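Local coordinates for phosphate binding protein (Planctomyces limnophilus, PDB 4JWO), which probably binds phosphate as the solute-binding component of a system that carries phosphate across the cytoplasmic membrane, at residues E178-E181 and G182-D185; D201-T204 and E205-G209; A247-A250 and S251-K254. All blocks are in the same frame, centred on the assembly; numbering follows the deposited sequence.

Contact 1: E178-E181 and G182-D185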
loop_
_atom_site.group_PDB
_atom_site.type_symbol
_atom_site.label_atom_id
_atom_site.label_comp_id
_atom_site.label_asym_id
_atom_site.label_seq_id
_atom_site.Cartn_x
_atom_site.Cartn_y
_atom_site.Cartn_z
ATOM N N GLU A 178 14.281 -22.997 -12.061
ATOM C CA GLU A 178 15.201 -22.544 -11.031
ATOM C C GLU A 178 14.463 -22.089 -9.776
ATOM O O GLU A 178 15.083 -21.886 -8.733
ATOM C CB GLU A 178 16.083 -21.402 -11.572
ATOM C CG GLU A 178 17.094 -21.863 -12.609
ATOM C CD GLU A 178 17.765 -20.718 -13.350
ATOM O OE1 GLU A 178 17.154 -19.638 -13.455
ATOM O OE2 GLU A 178 18.903 -20.899 -13.836
ATOM N N VAL A 179 13.145 -21.930 -9.874
ATOM C CA VAL A 179 12.346 -21.477 -8.735
ATOM C C VAL A 179 11.892 -22.650 -7.877
ATOM O O VAL A 179 12.032 -22.635 -6.661
ATOM C CB VAL A 179 11.124 -20.661 -9.186
ATOM C CG1 VAL A 179 10.374 -20.107 -7.967
ATOM C CG2 VAL A 179 11.569 -19.528 -10.094
ATOM N N ARG A 180 11.354 -23.675 -8.521
ATOM C CA ARG A 180 10.918 -24.876 -7.820
ATOM C C ARG A 180 11.265 -26.097 -8.651
ATOM O O ARG A 180 11.109 -26.085 -9.874
ATOM C CB ARG A 180 9.408 -24.847 -7.556
ATOM C CG ARG A 180 8.907 -26.027 -6.710
ATOM C CD ARG A 180 7.399 -26.014 -6.595
ATOM N NE ARG A 180 6.913 -24.790 -5.966
ATOM C CZ ARG A 180 5.664 -24.599 -5.564
ATOM N NH1 ARG A 180 4.777 -25.574 -5.695
ATOM N NH2 ARG A 180 5.313 -23.439 -5.016
ATOM N N GLU A 181 11.733 -27.142 -7.969
ATOM C CA GLU A 181 12.110 -28.409 -8.580
ATOM C C GLU A 181 11.035 -28.895 -9.532
ATOM O O GLU A 181 9.871 -29.020 -9.151
ATOM C CB GLU A 181 12.312 -29.480 -7.497
ATOM C CG GLU A 181 12.692 -30.841 -8.044
ATOM C CD GLU A 181 14.135 -30.899 -8.498
ATOM O OE1 GLU A 181 14.943 -30.077 -8.014
ATOM O OE2 GLU A 181 14.460 -31.764 -9.338
ATOM N N GLY A 182 11.422 -29.150 -10.778
ATOM C CA GLY A 182 10.531 -29.780 -11.728
ATOM C C GLY A 182 9.756 -28.839 -12.629
ATOM O O GLY A 182 9.218 -29.270 -13.637
ATOM N N TRP A 183 9.706 -27.558 -12.283
ATOM C CA TRP A 183 8.996 -26.591 -13.118
ATOM C C TRP A 183 9.698 -26.476 -14.479
ATOM O O TRP A 183 10.886 -26.799 -14.596
ATOM C CB TRP A 183 8.923 -25.228 -12.420
ATOM C CG TRP A 183 7.840 -25.130 -11.392
ATOM C CD1 TRP A 183 6.973 -26.115 -11.019
ATOM C CD2 TRP A 183 7.507 -23.977 -10.614
ATOM N NE1 TRP A 183 6.109 -25.644 -10.052
ATOM C CE2 TRP A 183 6.417 -24.334 -9.784
ATOM C CE3 TRP A 183 8.015 -22.674 -10.539
ATOM C CZ2 TRP A 183 5.831 -23.436 -8.888
ATOM C CZ3 TRP A 183 7.436 -21.778 -9.646
ATOM C CH2 TRP A 183 6.351 -22.166 -8.831
ATOM N N PRO A 184 8.965 -26.041 -15.510
ATOM C CA PRO A 184 9.531 -26.045 -16.865
ATOM C C PRO A 184 10.831 -25.267 -17.017
ATOM O O PRO A 184 11.040 -24.198 -16.427
ATOM C CB PRO A 184 8.424 -25.410 -17.710
ATOM C CG PRO A 184 7.167 -25.790 -16.991
ATOM C CD PRO A 184 7.522 -25.735 -15.518
ATOM N N ASP A 185 11.714 -25.842 -17.826
ATOM C CA ASP A 185 12.975 -25.218 -18.210
ATOM C C ASP A 185 12.680 -24.138 -19.249
ATOM O O ASP A 185 13.049 -24.251 -20.421
ATOM C CB ASP A 185 13.906 -26.291 -18.777
ATOM C CG ASP A 185 15.263 -25.739 -19.184
ATOM O OD1 ASP A 185 15.672 -24.708 -18.624
ATOM O OD2 ASP A 185 15.921 -26.338 -20.061
#

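Contact 2: D201-T204 and E205-G209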
loop_
_atom_site.group_PDB
_atom_site.type_symbol
_atom_site.label_atom_id
_atom_site.label_comp_id
_atom_site.label_asym_id
_atom_site.label_seq_id
_atom_site.Cartn_x
_atom_site.Cartn_y
_atom_site.Cartn_z
ATOM N N ASP A 201 7.559 -0.067 -3.836
ATOM C CA ASP A 201 7.949 -0.000 -2.427
ATOM C C ASP A 201 7.262 -1.086 -1.605
ATOM O O ASP A 201 7.894 -1.730 -0.770
ATOM C CB ASP A 201 7.656 1.384 -1.839
ATOM C CG ASP A 201 8.641 2.436 -2.312
ATOM O OD1 ASP A 201 9.649 2.064 -2.954
ATOM O OD2 ASP A 201 8.411 3.635 -2.029
ATOM N N TYR A 202 5.970 -1.301 -1.845
ATOM C CA TYR A 202 5.231 -2.311 -1.080
ATOM C C TYR A 202 5.719 -3.720 -1.426
ATOM O O TYR A 202 6.104 -4.490 -0.538
ATOM C CB TYR A 202 3.722 -2.150 -1.350
ATOM C CG TYR A 202 2.793 -3.086 -0.591
ATOM C CD1 TYR A 202 3.268 -3.937 0.408
ATOM C CD2 TYR A 202 1.435 -3.113 -0.884
ATOM C CE1 TYR A 202 2.408 -4.796 1.091
ATOM C CE2 TYR A 202 0.572 -3.966 -0.208
ATOM C CZ TYR A 202 1.060 -4.797 0.776
ATOM O OH TYR A 202 0.214 -5.649 1.460
ATOM N N PHE A 203 5.713 -4.053 -2.711
ATOM C CA PHE A 203 6.095 -5.397 -3.138
ATOM C C PHE A 203 7.495 -5.745 -2.674
ATOM O O PHE A 203 7.726 -6.798 -2.080
ATOM C CB PHE A 203 6.011 -5.499 -4.657
ATOM C CG PHE A 203 6.250 -6.882 -5.177
ATOM C CD1 PHE A 203 5.226 -7.826 -5.151
ATOM C CD2 PHE A 203 7.487 -7.241 -5.676
ATOM C CE1 PHE A 203 5.437 -9.116 -5.628
ATOM C CE2 PHE A 203 7.709 -8.524 -6.148
ATOM C CZ PHE A 203 6.674 -9.462 -6.122
ATOM N N THR A 204 8.446 -4.851 -2.917
ATOM C CA THR A 204 9.819 -5.143 -2.517
ATOM C C THR A 204 9.976 -5.230 -1.003
ATOM O O THR A 204 10.722 -6.078 -0.515
ATOM C CB THR A 204 10.836 -4.140 -3.111
ATOM O OG1 THR A 204 10.561 -2.825 -2.612
ATOM C CG2 THR A 204 10.765 -4.158 -4.619
ATOM N N GLU A 205 9.275 -4.383 -0.251
ATOM C CA GLU A 205 9.354 -4.430 1.212
ATOM C C GLU A 205 8.968 -5.809 1.745
ATOM O O GLU A 205 9.687 -6.397 2.555
ATOM C CB GLU A 205 8.432 -3.373 1.843
ATOM C CG GLU A 205 8.337 -3.429 3.373
ATOM C CD GLU A 205 7.270 -2.483 3.929
ATOM O OE1 GLU A 205 6.893 -1.515 3.227
ATOM O OE2 GLU A 205 6.799 -2.711 5.060
ATOM N N VAL A 206 7.837 -6.327 1.287
ATOM C CA VAL A 206 7.312 -7.534 1.919
ATOM C C VAL A 206 7.823 -8.817 1.284
ATOM O O VAL A 206 7.805 -9.871 1.925
ATOM C CB VAL A 206 5.772 -7.524 2.030
ATOM C CG1 VAL A 206 5.325 -6.283 2.814
ATOM C CG2 VAL A 206 5.118 -7.587 0.649
ATOM N N ILE A 207 8.323 -8.717 0.058
ATOM C CA ILE A 207 8.894 -9.879 -0.619
ATOM C C ILE A 207 10.400 -9.990 -0.396
ATOM O O ILE A 207 10.923 -11.080 -0.122
ATOM C CB ILE A 207 8.580 -9.874 -2.129
ATOM C CG1 ILE A 207 7.065 -9.992 -2.372
ATOM C CG2 ILE A 207 9.313 -11.003 -2.833
ATOM C CD1 ILE A 207 6.406 -11.187 -1.658
ATOM N N ASN A 208 11.109 -8.862 -0.485
ATOM C CA ASN A 208 12.560 -8.887 -0.343
ATOM C C ASN A 208 13.081 -8.428 1.009
ATOM O O ASN A 208 14.166 -8.826 1.431
ATOM C CB ASN A 208 13.214 -8.061 -1.454
ATOM C CG ASN A 208 12.976 -8.645 -2.819
ATOM O OD1 ASN A 208 12.765 -9.847 -2.952
ATOM N ND2 ASN A 208 13.004 -7.803 -3.846
ATOM N N GLY A 209 12.318 -7.580 1.690
ATOM C CA GLY A 209 12.771 -7.029 2.955
ATOM C C GLY A 209 12.851 -5.516 3.028
ATOM O O GLY A 209 12.586 -4.805 2.054
#

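Contact 3: A247-A250 and S251-K254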
loop_
_atom_site.group_PDB
_atom_site.type_symbol
_atom_site.label_atom_id
_atom_site.label_comp_id
_atom_site.label_asym_id
_atom_site.label_seq_id
_atom_site.Cartn_x
_atom_site.Cartn_y
_atom_site.Cartn_z
ATOM N N ALA A 247 -8.357 -7.083 -10.940
ATOM C CA ALA A 247 -9.794 -7.322 -10.840
ATOM C C ALA A 247 -10.515 -6.971 -12.126
ATOM O O ALA A 247 -11.428 -7.678 -12.556
ATOM C CB ALA A 247 -10.388 -6.543 -9.665
ATOM N N GLU A 248 -10.084 -5.896 -12.769
ATOM C CA GLU A 248 -10.796 -5.434 -13.954
ATOM C C GLU A 248 -10.357 -6.191 -15.201
ATOM O O GLU A 248 -10.950 -6.039 -16.268
ATOM C CB GLU A 248 -10.584 -3.941 -14.147
ATOM C CG GLU A 248 -9.172 -3.607 -14.502
ATOM C CD GLU A 248 -8.918 -2.118 -14.580
ATOM O OE1 GLU A 248 -8.001 -1.720 -15.328
ATOM O OE2 GLU A 248 -9.621 -1.353 -13.887
ATOM N N ASN A 249 -9.323 -7.016 -15.053
ATOM C CA ASN A 249 -8.824 -7.836 -16.149
ATOM C C ASN A 249 -8.821 -9.321 -15.801
ATOM O O ASN A 249 -8.061 -10.095 -16.376
ATOM C CB ASN A 249 -7.409 -7.393 -16.520
ATOM C CG ASN A 249 -7.378 -6.017 -17.143
ATOM O OD1 ASN A 249 -7.839 -5.824 -18.270
ATOM N ND2 ASN A 249 -6.824 -5.049 -16.418
ATOM N N ALA A 250 -9.684 -9.720 -14.867
ATOM C CA ALA A 250 -9.625 -11.068 -14.297
ATOM C C ALA A 250 -9.818 -12.196 -15.312
ATOM O O ALA A 250 -9.285 -13.290 -15.136
ATOM C CB ALA A 250 -10.620 -11.205 -13.142
ATOM N N SER A 251 -10.573 -11.936 -16.377
ATOM C CA SER A 251 -10.813 -12.953 -17.395
ATOM C C SER A 251 -9.595 -13.219 -18.284
ATOM O O SER A 251 -9.587 -14.176 -19.058
ATOM C CB SER A 251 -12.009 -12.557 -18.261
ATOM O OG SER A 251 -11.641 -11.524 -19.156
ATOM N N LYS A 252 -8.568 -12.376 -18.173
ATOM C CA LYS A 252 -7.387 -12.475 -19.036
ATOM C C LYS A 252 -6.104 -12.775 -18.269
ATOM O O LYS A 252 -5.052 -12.984 -18.870
ATOM C CB LYS A 252 -7.204 -11.175 -19.825
ATOM C CG LYS A 252 -8.414 -10.792 -20.665
ATOM C CD LYS A 252 -8.201 -9.470 -21.393
ATOM C CE LYS A 252 -7.863 -8.350 -20.431
ATOM N NZ LYS A 252 -6.440 -7.951 -20.544
ATOM N N LEU A 253 -6.203 -12.780 -16.943
ATOM C CA LEU A 253 -5.058 -12.978 -16.063
ATOM C C LEU A 253 -5.350 -14.078 -15.051
ATOM O O LEU A 253 -6.503 -14.352 -14.735
ATOM C CB LEU A 253 -4.766 -11.691 -15.286
ATOM C CG LEU A 253 -4.425 -10.427 -16.072
ATOM C CD1 LEU A 253 -4.506 -9.228 -15.126
ATOM C CD2 LEU A 253 -3.024 -10.543 -16.668
ATOM N N LYS A 254 -4.299 -14.688 -14.519
ATOM C CA LYS A 254 -4.456 -15.640 -13.427
ATOM C C LYS A 254 -3.743 -15.070 -12.202
ATOM O O LYS A 254 -2.544 -14.809 -12.239
ATOM C CB LYS A 254 -3.878 -17.009 -13.833
ATOM C CG LYS A 254 -3.884 -18.044 -12.716
ATOM C CD LYS A 254 -3.430 -19.418 -13.231
ATOM C CE LYS A 254 -4.434 -20.015 -14.196
ATOM N NZ LYS A 254 -4.002 -21.364 -14.687
#

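Contact 1: E178-E181 and G182-D185
R180 and W183 are the first and last residues of a type II beta turn, closed by W183 N donating to R180 O at 3.2 Å with a nearly straight N-H···O angle of 165°. G182 takes the third position with positive phi; any side chain here would collide with the carbonyl oxygen of E181, which explains the glycine. The side chains of the two end residues then meet one over the other. R180 runs across one face of the indole: its CB stands over the centre of the six-membered ring in a CH-pi contact, 3.7 Å from the ring centroid. Starting with CG anti to the backbone N (chi1 -175°), the chain keeps on over the ring system until R180 CD lies 3.7 Å from W183 NE1. A bend at chi3 then brings the guanidinium over W183 CZ2 of the benzo ring, with R180 NE 3.4 Å from W183 CZ2. That carbon sits under the guanidinium toward its rim, and the two planes are 26° apart, an inclined overlap. The charge is answered by E162, whose OE2 takes R180 NE in a salt bridge and holds the guanidinium against the indole. V179 approaches the same tryptophan obliquely, V179 CG1 reaching W183 CZ3 at 3.8 Å, while its own side chain also packs on E162 and I166 of helix 160-167. F154 meets the indole edge-to-face. W183 is thus buried although G182 and E181 at the tip of the turn are exposed. This is a type II turn with glycine third and an arginine laid over a tryptophan, and it pins the loop between helix 160-167 and strand 189-192 onto that helix.

Contact 2: D201-T204 and E205-G209
Y202 and V206 meet one helical turn apart, and the tyrosine can be followed outward. Its CB leads away from the next turn, but with CG anti to the backbone N (chi1 -178°) the ring projects from the helix, leaning toward the next turn. Y202 CD1 comes 3.9 Å from V206 CG1, and Y202 CE1 3.7 Å from the same methyl, which lies at the ring edge in its plane. Beyond, OH hydrogen-bonds P281 O, and the ring makes a cation-pi contact with R284. Cutting the tyrosine back to an alanine is likely to leave P281 O without its hydroxyl partner and R284 without the ring, with a gap beside V206. F203 presents a face instead: I207 CG1 sits over the centre of its ring, 3.8 Å from the centroid, in a CH-pi contact, while Y240 stacks on the phenyl and W167 meets it edge-to-face. R284 also takes E205 OE2 in a salt bridge, so Y202 and E205 share one arginine. Beneath the side chains, I207 N donates to F203 O at 2.9 Å and N208 N to T204 O at 2.8 Å; G209 N, with positive phi at its residue, adds a weak bond to T204 O. Apart from that last bond, which spans five residues at the helix end, these are the i to i+4 contacts of an alpha helix, here helix 198-208 of the beta-alpha-beta unit formed with strands 189-192 and 219-220.

Contact 3: A247-A250 and S251-K254
The loop from helix 243-247 to strand 254-259 holds this contact, and its first half, A247 to A250, is a type I beta turn. N249 is its centre: its backbone oxygen bonds K252, and its side chain meets both K252 and L253. K252 N donates to N249 O at 2.9 Å, with an N-H···O angle of 160°; the donor stands above the carbonyl plane, 42° out of it. This bond, between residues three apart, bends the chain and sets the lysine side chain beside the asparagine. The lysine chain crosses the asparagine obliquely. It is extended at chi2, then bends at chi3 and again at chi4, which turns the aliphatic end back so that K252 CE lies 3.3 Å from N249 OD1 and K252 NZ lies 3.4 Å from the same oxygen. The other end of the amide has a firm partner: N249 ND2 hydrogen-bonds Y245 O in helix 243-247, which fixes the rotation of the group and leaves OD1 facing the lysine. L253 comes in under the CB of N249, L253 CD1 3.7 Å from that carbon, and is the buried residue of the contact. A250 and S251, by contrast, form the exposed outer bend. On the inner side, helix 224-233 covers the loop: V228 touches both N249 and K252, V232 touches K252, and V231 takes L253. From L253 the chain passes directly into strand 254-259, where K254 makes a backbone hydrogen bond with I148 of strand 134-148 and its side chain a salt bridge with E156.

How the contacts relate
Going from the N terminus, the three contacts come in series, neither nested nor crossed, and each is closed within a few residues. Contact 1 turns the chain in the long loop between helix 160-167 and strand 189-192. After that strand, contact 2 follows along helix 198-208, which leads on to strand 219-220. Contact 3 closes the loop from helix 243-247 into strand 254-259. None touches another: their centres lie 23 to 25 Å apart. Helix 160-167 links the first two, since V179 of contact 1 and I207 of contact 2 both pack on it, and strand 134-148 links contact 2 with contact 3.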